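Anti sigma factor FlgM (PDB 1RP3) binds the flagellar sigma factor sigma-28 and, as an anti-sigma factor, probably holds it in an inactive conformation. Local coordinates at residues Ser40-Ala43 / Gln44-Lys48. Residues are numbered along the deposited sequence; the frame is centred on the assembly and turned at random.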
ATOM      1  N   SER B  40       5.049  19.539  -0.590  1.00 30.74           N
ATOM      2  CA  SER B  40       3.940  19.587   0.353  1.00 31.60           C
ATOM      3  C   SER B  40       2.746  20.326  -0.260  1.00 33.13           C
ATOM      4  O   SER B  40       1.594  19.893  -0.133  1.00 33.09           O
ATOM      5  CB  SER B  40       4.349  20.269   1.650  1.00 32.12           C
ATOM      6  OG  SER B  40       3.271  20.209   2.564  1.00 33.19           O
ATOM      7  N   LYS B  41       3.029  21.421  -0.957  1.00 34.41           N
ATOM      8  CA  LYS B  41       1.962  22.181  -1.587  1.00 35.92           C
ATOM      9  C   LYS B  41       1.283  21.370  -2.669  1.00 36.36           C
ATOM     10  O   LYS B  41       0.066  21.445  -2.816  1.00 37.63           O
ATOM     11  CB  LYS B  41       2.477  23.489  -2.171  1.00 38.56           C
ATOM     12  CG  LYS B  41       2.898  24.526  -1.142  1.00 38.10           C
ATOM     13  CD  LYS B  41       3.155  25.842  -1.853  1.00 38.10           C
ATOM     14  CE  LYS B  41       3.553  26.943  -0.909  1.00 37.68           C
ATOM     15  NZ  LYS B  41       3.753  28.217  -1.653  1.00 38.10           N
ATOM     16  N   ILE B  42       2.069  20.626  -3.452  1.00 35.73           N
ATOM     17  CA  ILE B  42       1.506  19.778  -4.500  1.00 31.70           C
ATOM     18  C   ILE B  42       0.574  18.749  -3.844  1.00 31.88           C
ATOM     19  O   ILE B  42      -0.540  18.529  -4.322  1.00 30.34           O
ATOM     20  CB  ILE B  42       2.609  19.061  -5.332  1.00 33.05           C
ATOM     21  CG1 ILE B  42       3.410  20.088  -6.133  1.00 32.32           C
ATOM     22  CG2 ILE B  42       1.986  18.006  -6.267  1.00 31.92           C
ATOM     23  CD1 ILE B  42       4.529  19.499  -6.958  1.00 34.05           C
ATOM     24  N   ALA B  43       1.006  18.176  -2.719  1.00 29.79           N
ATOM     25  CA  ALA B  43       0.203  17.196  -1.989  1.00 32.15           C
ATOM     26  C   ALA B  43      -1.094  17.816  -1.459  1.00 34.15           C
ATOM     27  O   ALA B  43      -2.158  17.183  -1.499  1.00 32.52           O
ATOM     28  CB  ALA B  43       1.002  16.605  -0.836  1.00 30.15           C
ATOM     29  N   GLN B  44      -0.993  19.052  -0.968  1.00 37.13           N
ATOM     30  CA  GLN B  44      -2.147  19.772  -0.433  1.00 39.41           C
ATOM     31  C   GLN B  44      -3.194  19.986  -1.519  1.00 42.19           C
ATOM     32  O   GLN B  44      -4.388  19.834  -1.263  1.00 42.13           O
ATOM     33  CB  GLN B  44      -1.719  21.112   0.162  1.00 38.78           C
ATOM     34  CG  GLN B  44      -0.867  20.988   1.407  1.00 40.59           C
ATOM     35  CD  GLN B  44      -0.285  22.326   1.857  1.00 43.87           C
ATOM     36  OE1 GLN B  44      -0.983  23.345   1.884  1.00 47.27           O
ATOM     37  NE2 GLN B  44       0.996  22.323   2.227  1.00 41.30           N
ATOM     38  N   GLU B  45      -2.747  20.275  -2.742  1.00 44.39           N
ATOM     39  CA  GLU B  45      -3.669  20.484  -3.861  1.00 49.74           C
ATOM     40  C   GLU B  45      -4.381  19.205  -4.282  1.00 51.87           C
ATOM     41  O   GLU B  45      -5.565  19.224  -4.626  1.00 52.91           O
ATOM     42  CB  GLU B  45      -2.941  21.069  -5.077  1.00 51.18           C
ATOM     43  CG  GLU B  45      -2.474  22.502  -4.897  1.00 57.01           C
ATOM     44  CD  GLU B  45      -3.618  23.475  -4.623  1.00 60.00           C
ATOM     45  OE1 GLU B  45      -4.625  23.462  -5.376  1.00 59.49           O
ATOM     46  OE2 GLU B  45      -3.497  24.251  -3.643  1.00 60.48           O
ATOM     47  N   LEU B  46      -3.656  18.095  -4.239  1.00 52.88           N
ATOM     48  CA  LEU B  46      -4.214  16.814  -4.637  1.00 55.30           C
ATOM     49  C   LEU B  46      -5.200  16.225  -3.641  1.00 57.74           C
ATOM     50  O   LEU B  46      -6.042  15.411  -4.007  1.00 58.12           O
ATOM     51  CB  LEU B  46      -3.087  15.818  -4.896  1.00 53.60           C
ATOM     52  CG  LEU B  46      -2.155  16.181  -6.052  1.00 51.28           C
ATOM     53  CD1 LEU B  46      -1.058  15.142  -6.181  1.00 47.93           C
ATOM     54  CD2 LEU B  46      -2.953  16.298  -7.346  1.00 49.36           C
ATOM     55  N   SER B  47      -5.086  16.624  -2.381  1.00 61.64           N
ATOM     56  CA  SER B  47      -5.970  16.100  -1.352  1.00 66.54           C
ATOM     57  C   SER B  47      -6.784  17.187  -0.671  1.00 70.70           C
ATOM     58  O   SER B  47      -7.171  17.053   0.490  1.00 72.02           O
ATOM     59  CB  SER B  47      -5.166  15.291  -0.326  1.00 64.59           C
ATOM     60  OG  SER B  47      -4.076  16.029   0.191  1.00 64.05           O
ATOM     61  N   LYS B  48      -7.086  18.240  -1.425  1.00 75.70           N
ATOM     62  CA  LYS B  48      -7.851  19.368  -0.909  1.00 80.14           C
ATOM     63  C   LYS B  48      -9.297  18.988  -0.585  1.00 84.07           C
ATOM     64  O   LYS B  48      -9.746  19.142   0.557  1.00 84.19           O
ATOM     65  CB  LYS B  48      -7.815  20.534  -1.907  1.00 78.75           C
TER
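A43 O accepts two bonds from S47, the first residue past the end of helix 31-46: S47 OG donates to A43 O at 2.8 Å, tilted from the carbonyl plane. S47 N adds a weak bond to A43 O at 3.1 Å. With chi1 at 53°, S47 OG sits between its own N and carbonyl carbon and turns back to the preceding turn. One turn earlier Q44 NE2 reaches back to donate to S40 OG at 3.1 Å, the hydroxyl only 3° out of the amide plane. S40 OG stands anti to its N (chi1 -176°), while the Q44 chain, extended beyond CG, runs back beside S40 O, which accepts Q44 N at 2.8 Å. Without its hydroxyl, as with an alanine here, S40 would probably leave the Q44 amide lacking this partner and freer to turn. I42 and L46 point the same way, side by side, I42 CG2 lying 4.2 Å from L46 CD1. Helical i to i+4 bonds thus carry a segment in which I42, with K41 and E45, meets helix 5-14 and S40, A43 and Q44 pack on R43 of the sigma-28 chain, while the S47 hydroxyl helps to close the last turn of helix 31-46.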